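Local atomic coordinates of DnaJ homolog subfamily C member 10 (Mus musculus, PDB entry 3APQ), a protein that acts as an endoplasmic reticulum disulfide reductase, serving both the correct folding of proteins and the degradation of misfolded ones. Residues Trp117-Tyr122 / Gly150-Gly155; Pro134-Phe139 / Glu191-Phe196. All coordinates share one frame; numbering follows the deposited sequence.

Contact 1 (Trp117-Tyr122 / Gly150-Gly155); sequences WFVNFY and GAVNCG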
loop_
_atom_site.group_PDB
_atom_site.type_symbol
_atom_site.label_atom_id
_atom_site.label_comp_id
_atom_site.label_asym_id
_atom_site.label_seq_id
_atom_site.Cartn_x
_atom_site.Cartn_y
_atom_site.Cartn_z
ATOM N N TRP A 117 -11.265 -9.071 -8.977
ATOM C CA TRP A 117 -10.628 -8.188 -7.972
ATOM C C TRP A 117 -11.371 -6.872 -7.877
ATOM O O TRP A 117 -11.661 -6.227 -8.921
ATOM C CB TRP A 117 -9.206 -7.880 -8.397
ATOM C CG TRP A 117 -8.221 -8.930 -8.020
ATOM C CD1 TRP A 117 -7.849 -10.040 -8.760
ATOM C CD2 TRP A 117 -7.431 -8.967 -6.816
ATOM N NE1 TRP A 117 -6.856 -10.743 -8.077
ATOM C CE2 TRP A 117 -6.605 -10.125 -6.883
ATOM C CE3 TRP A 117 -7.360 -8.148 -5.682
ATOM C CZ2 TRP A 117 -5.690 -10.472 -5.860
ATOM C CZ3 TRP A 117 -6.448 -8.491 -4.667
ATOM C CH2 TRP A 117 -5.647 -9.663 -4.761
ATOM N N PHE A 118 -11.613 -6.388 -6.667
ATOM C CA PHE A 118 -12.211 -5.090 -6.480
ATOM C C PHE A 118 -11.190 -4.300 -5.674
ATOM O O PHE A 118 -10.836 -4.709 -4.542
ATOM C CB PHE A 118 -13.490 -5.311 -5.680
ATOM C CG PHE A 118 -14.382 -4.087 -5.541
ATOM C CD1 PHE A 118 -15.439 -4.146 -4.649
ATOM C CD2 PHE A 118 -14.240 -2.924 -6.352
ATOM C CE1 PHE A 118 -16.335 -3.056 -4.518
ATOM C CE2 PHE A 118 -15.104 -1.848 -6.216
ATOM C CZ PHE A 118 -16.162 -1.901 -5.293
ATOM N N VAL A 119 -10.664 -3.250 -6.303
ATOM C CA VAL A 119 -9.503 -2.526 -5.811
ATOM C C VAL A 119 -9.820 -1.044 -5.499
ATOM O O VAL A 119 -10.454 -0.335 -6.294
ATOM C CB VAL A 119 -8.363 -2.597 -6.857
ATOM C CG1 VAL A 119 -7.099 -1.787 -6.374
ATOM C CG2 VAL A 119 -8.022 -4.065 -7.116
ATOM N N ASN A 120 -9.379 -0.622 -4.318
ATOM C CA ASN A 120 -9.498 0.735 -3.835
ATOM C C ASN A 120 -8.172 1.419 -4.101
ATOM O O ASN A 120 -7.153 1.061 -3.459
ATOM C CB ASN A 120 -9.770 0.700 -2.330
ATOM C CG ASN A 120 -9.751 2.069 -1.685
ATOM O OD1 ASN A 120 -9.588 3.088 -2.357
ATOM N ND2 ASN A 120 -9.981 2.100 -0.379
ATOM N N PHE A 121 -8.189 2.365 -5.044
ATOM C CA PHE A 121 -7.032 3.215 -5.370
ATOM C C PHE A 121 -7.132 4.456 -4.496
ATOM O O PHE A 121 -8.077 5.256 -4.621
ATOM C CB PHE A 121 -7.013 3.650 -6.846
ATOM C CG PHE A 121 -6.739 2.525 -7.809
ATOM C CD1 PHE A 121 -5.464 2.306 -8.287
ATOM C CD2 PHE A 121 -7.788 1.729 -8.268
ATOM C CE1 PHE A 121 -5.219 1.258 -9.180
ATOM C CE2 PHE A 121 -7.549 0.664 -9.150
ATOM C CZ PHE A 121 -6.262 0.447 -9.607
ATOM N N TYR A 122 -6.187 4.602 -3.596
ATOM C CA TYR A 122 -6.223 5.721 -2.629
ATOM C C TYR A 122 -4.910 6.504 -2.668
ATOM O O TYR A 122 -3.977 6.148 -3.388
ATOM C CB TYR A 122 -6.567 5.146 -1.220
ATOM C CG TYR A 122 -5.486 4.242 -0.637
ATOM C CD1 TYR A 122 -4.520 4.793 0.183
ATOM C CD2 TYR A 122 -5.415 2.864 -0.898
ATOM C CE1 TYR A 122 -3.486 4.051 0.713
ATOM C CE2 TYR A 122 -4.316 2.071 -0.326
ATOM C CZ TYR A 122 -3.392 2.697 0.484
ATOM O OH TYR A 122 -2.313 2.065 1.129
ATOM N N GLY A 150 -8.668 -5.663 -2.982
ATOM C CA GLY A 150 -7.327 -5.020 -3.078
ATOM C C GLY A 150 -7.323 -3.544 -2.712
ATOM O O GLY A 150 -8.382 -2.901 -2.579
ATOM N N ALA A 151 -6.123 -3.018 -2.541
ATOM C CA ALA A 151 -5.920 -1.602 -2.307
ATOM C C ALA A 151 -4.645 -1.242 -3.014
ATOM O O ALA A 151 -3.695 -2.049 -3.039
ATOM C CB ALA A 151 -5.795 -1.333 -0.780
ATOM N N VAL A 152 -4.614 -0.062 -3.633
ATOM C CA VAL A 152 -3.389 0.449 -4.263
ATOM C C VAL A 152 -3.080 1.845 -3.701
ATOM O O VAL A 152 -3.920 2.744 -3.742
ATOM C CB VAL A 152 -3.483 0.512 -5.787
ATOM C CG1 VAL A 152 -2.320 1.339 -6.355
ATOM C CG2 VAL A 152 -3.459 -0.878 -6.436
ATOM N N ASN A 153 -1.868 2.015 -3.173
ATOM C CA ASN A 153 -1.429 3.296 -2.671
ATOM C C ASN A 153 -0.802 4.048 -3.838
ATOM O O ASN A 153 0.388 3.835 -4.207
ATOM C CB ASN A 153 -0.406 3.108 -1.540
ATOM C CG ASN A 153 0.124 4.433 -0.995
ATOM O OD1 ASN A 153 -0.277 5.513 -1.430
ATOM N ND2 ASN A 153 1.058 4.346 -0.041
ATOM N N CYS A 154 -1.594 4.949 -4.399
ATOM C CA CYS A 154 -1.108 5.819 -5.466
ATOM C C CYS A 154 0.004 6.753 -5.044
ATOM O O CYS A 154 0.733 7.219 -5.918
ATOM C CB CYS A 154 -2.222 6.619 -6.125
ATOM S SG CYS A 154 -3.488 5.539 -6.794
ATOM N N GLY A 155 0.157 7.022 -3.751
ATOM C CA GLY A 155 1.337 7.800 -3.303
ATOM C C GLY A 155 2.634 7.123 -3.610
ATOM O O GLY A 155 3.647 7.772 -3.957
#

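Contact 2 (Pro134-Phe139 / Glu191-Phe196); sequences PTWREF and ESLVAF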
loop_
_atom_site.group_PDB
_atom_site.type_symbol
_atom_site.label_atom_id
_atom_site.label_comp_id
_atom_site.label_asym_id
_atom_site.label_seq_id
_atom_site.Cartn_x
_atom_site.Cartn_y
_atom_site.Cartn_z
ATOM N N PRO A 134 -12.687 2.652 7.064
ATOM C CA PRO A 134 -13.305 1.669 7.942
ATOM C C PRO A 134 -14.352 0.831 7.226
ATOM O O PRO A 134 -14.492 -0.339 7.553
ATOM C CB PRO A 134 -13.963 2.536 9.035
ATOM C CG PRO A 134 -13.065 3.704 9.108
ATOM C CD PRO A 134 -12.772 4.010 7.651
ATOM N N THR A 135 -15.107 1.431 6.313
ATOM C CA THR A 135 -16.120 0.707 5.532
ATOM C C THR A 135 -15.483 -0.280 4.575
ATOM O O THR A 135 -15.972 -1.402 4.469
ATOM C CB THR A 135 -16.954 1.674 4.709
ATOM O OG1 THR A 135 -17.522 2.646 5.577
ATOM C CG2 THR A 135 -18.100 0.966 3.923
ATOM N N TRP A 136 -14.377 0.106 3.903
ATOM C CA TRP A 136 -13.698 -0.827 3.030
ATOM C C TRP A 136 -13.281 -2.072 3.865
ATOM O O TRP A 136 -13.375 -3.198 3.395
ATOM C CB TRP A 136 -12.479 -0.139 2.415
ATOM C CG TRP A 136 -11.835 -0.891 1.284
ATOM C CD1 TRP A 136 -10.599 -1.472 1.273
ATOM C CD2 TRP A 136 -12.443 -1.201 0.012
ATOM N NE1 TRP A 136 -10.372 -2.076 0.040
ATOM C CE2 TRP A 136 -11.494 -1.932 -0.738
ATOM C CE3 TRP A 136 -13.690 -0.892 -0.565
ATOM C CZ2 TRP A 136 -11.750 -2.386 -2.057
ATOM C CZ3 TRP A 136 -13.963 -1.356 -1.875
ATOM C CH2 TRP A 136 -12.999 -2.077 -2.598
ATOM N N ARG A 137 -12.770 -1.864 5.074
ATOM C CA ARG A 137 -12.368 -2.978 5.940
ATOM C C ARG A 137 -13.569 -3.864 6.333
ATOM O O ARG A 137 -13.465 -5.085 6.312
ATOM C CB ARG A 137 -11.766 -2.455 7.244
ATOM C CG ARG A 137 -10.430 -1.724 7.073
ATOM C CD ARG A 137 -10.020 -1.133 8.420
ATOM N NE ARG A 137 -8.751 -0.447 8.202
ATOM C CZ ARG A 137 -8.566 0.853 8.364
ATOM N NH1 ARG A 137 -9.547 1.615 8.894
ATOM N NH2 ARG A 137 -7.375 1.380 8.046
ATOM N N GLU A 138 -14.706 -3.232 6.688
ATOM C CA GLU A 138 -15.906 -3.981 7.096
ATOM C C GLU A 138 -16.461 -4.768 5.895
ATOM O O GLU A 138 -16.862 -5.950 6.019
ATOM C CB GLU A 138 -16.986 -3.026 7.682
ATOM C CG GLU A 138 -18.306 -3.770 8.051
ATOM C CD GLU A 138 -19.455 -2.838 8.530
ATOM O OE1 GLU A 138 -19.550 -1.669 8.044
ATOM O OE2 GLU A 138 -20.273 -3.314 9.359
ATOM N N PHE A 139 -16.454 -4.117 4.733
ATOM C CA PHE A 139 -16.904 -4.761 3.498
ATOM C C PHE A 139 -16.016 -5.981 3.179
ATOM O O PHE A 139 -16.520 -7.077 2.836
ATOM C CB PHE A 139 -16.860 -3.705 2.376
ATOM C CG PHE A 139 -16.760 -4.274 1.002
ATOM C CD1 PHE A 139 -17.825 -4.954 0.443
ATOM C CD2 PHE A 139 -15.607 -4.124 0.261
ATOM C CE1 PHE A 139 -17.728 -5.476 -0.848
ATOM C CE2 PHE A 139 -15.496 -4.666 -1.001
ATOM C CZ PHE A 139 -16.582 -5.348 -1.557
ATOM N N GLU A 191 -23.348 -1.633 2.533
ATOM C CA GLU A 191 -24.359 -2.431 1.802
ATOM C C GLU A 191 -24.274 -2.183 0.279
ATOM O O GLU A 191 -24.383 -3.127 -0.521
ATOM C CB GLU A 191 -25.763 -2.290 2.406
ATOM C CG GLU A 191 -25.746 -2.458 3.950
ATOM C CD GLU A 191 -25.553 -1.113 4.772
ATOM O OE1 GLU A 191 -24.613 -0.225 4.566
ATOM O OE2 GLU A 191 -26.403 -0.963 5.687
ATOM N N SER A 192 -24.000 -0.941 -0.113
ATOM C CA SER A 192 -23.793 -0.618 -1.533
ATOM C C SER A 192 -22.585 -1.334 -2.143
ATOM O O SER A 192 -22.649 -1.816 -3.265
ATOM C CB SER A 192 -23.630 0.895 -1.733
ATOM O OG SER A 192 -23.182 1.216 -3.054
ATOM N N LEU A 193 -21.472 -1.366 -1.406
ATOM C CA LEU A 193 -20.249 -2.070 -1.861
ATOM C C LEU A 193 -20.529 -3.553 -2.017
ATOM O O LEU A 193 -20.207 -4.149 -3.057
ATOM C CB LEU A 193 -19.099 -1.814 -0.879
ATOM C CG LEU A 193 -18.588 -0.360 -0.894
ATOM C CD1 LEU A 193 -17.670 -0.076 0.349
ATOM C CD2 LEU A 193 -17.745 -0.049 -2.157
ATOM N N VAL A 194 -21.201 -4.129 -1.022
ATOM C CA VAL A 194 -21.565 -5.564 -1.048
ATOM C C VAL A 194 -22.457 -5.888 -2.254
ATOM O O VAL A 194 -22.135 -6.799 -3.005
ATOM C CB VAL A 194 -22.233 -6.016 0.217
ATOM C CG1 VAL A 194 -22.773 -7.452 0.051
ATOM C CG2 VAL A 194 -21.231 -5.958 1.426
ATOM N N ALA A 195 -23.508 -5.075 -2.472
ATOM C CA ALA A 195 -24.470 -5.279 -3.586
ATOM C C ALA A 195 -23.774 -5.132 -4.933
ATOM O O ALA A 195 -24.052 -5.858 -5.891
ATOM C CB ALA A 195 -25.603 -4.300 -3.486
ATOM N N PHE A 196 -22.830 -4.217 -5.001
ATOM C CA PHE A 196 -22.066 -4.060 -6.229
ATOM C C PHE A 196 -21.126 -5.240 -6.464
ATOM O O PHE A 196 -21.072 -5.747 -7.582
ATOM C CB PHE A 196 -21.289 -2.748 -6.215
ATOM C CG PHE A 196 -20.363 -2.551 -7.381
ATOM C CD1 PHE A 196 -20.823 -2.018 -8.585
ATOM C CD2 PHE A 196 -19.012 -2.803 -7.239
ATOM C CE1 PHE A 196 -19.940 -1.794 -9.662
ATOM C CE2 PHE A 196 -18.101 -2.577 -8.304
ATOM C CZ PHE A 196 -18.547 -2.068 -9.505
#

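Contact 1 (Trp117-Tyr122 / Gly150-Gly155)
Tyr-122 folds its ring back across the neighbouring strand and lays one face over Asn-153, whose CA stands 4.0 Å from the ring centroid in a CH-pi contact. Its CG sits between backbone N and carbonyl carbon (chi1 67°), which swings the ring over the partner strand; CE2 then meets Ala-151 CB edge-on at 3.7 Å, and the ring lies 16° from the Asn-153 amide plane. Val-152, on the other face of the sheet, runs side by side with Phe-121, its CB 3.7 Å from Phe-121 CD1, while its CG2 branch touches Val-119 CG1 at 3.8 Å. Cys-154 SG comes to the edge of the Phe-121 ring, a sulfur-aromatic contact. Between these two layers the strands run parallel; five backbone hydrogen bonds join the segments, from Gly-150 N to Phe-118 O (2.8 Å) at one end to Cys-154 N, just past the strand, to Tyr-122 O (2.9 Å) at the other. Side-chain-less Gly-150 lets the Trp-117 ring edge approach its backbone. The pair forms the two strands of a thioredoxin-fold beta-alpha-beta crossover: helix 127-142, which carries redox-active Cys-129 beside Tyr-122, covers the Asn-120 face, and helix 158-163 packs on Phe-121 and Val-152 opposite, its Cys-161 disulfide-bonded to Cys-154.

Contact 2 (Pro134-Phe139 / Glu191-Phe196)
The helical segments 134-139 and 191-196, from helices 127-142 and 190-202, pass at 46° with their axes 9.8 Å apart at the closest, both running broadly the same way. They belong to the thioredoxin fold and pack beside each other over one face of its central sheet. Leu-193 carries the contact, reaching between Thr-135, Trp-136 and Phe-139. Its CD1 methyl meets Thr-135 CG2 at 3.7 Å, and its CD2 methyl lies at the rim of the indole, 4.0 Å from Trp-136 CZ3, the Leu-193 and Trp-136 side chains standing roughly perpendicular. Lower on the same side chain, Leu-193 CB sits over one face of the Phe-139 ring, 3.9 Å from its centroid and 22° off the normal, a CH-pi contact. With CG anti to the backbone N (chi1 157°), the Phe-139 ring is placed between Leu-193 and its own helix neighbour Trp-136, whose indole face receives CD2 of Phe-139. The interface is apolar; Phe-118 and Leu-172 of the sheet lie against Leu-193, and Trp-136 also touches Leu-172. Val-194, partly exposed, passes Phe-139 head to tail: its CG2 branch, anti to the carbonyl carbon, lies in the plane of the Phe-139 ring, 3.7 Å from CD1.

Overall arrangement
Contacts 1 and 2 lie in the first thioredoxin domain of this J-Trx1 fragment, their centres 14 Å apart. Along the chain their segments alternate: strand 117-122, helix 127-142, strand 148-153, then, after strands 171-175 and 182-183, helix 190-202. Contact 1 is thus within the sheet, and contact 2 joins two helices lying on one of its faces. They meet directly at Trp-136, which packs on Asn-120 and gives a weak hydrogen bond to Gly-150 O, and at Phe-118, which touches Phe-139 and Phe-196. This face of the sheet and helices 127-142 and 190-202 therefore share one largely apolar core, and the redox-active Cys-126 and Cys-129 lie at the start of helix 127-142.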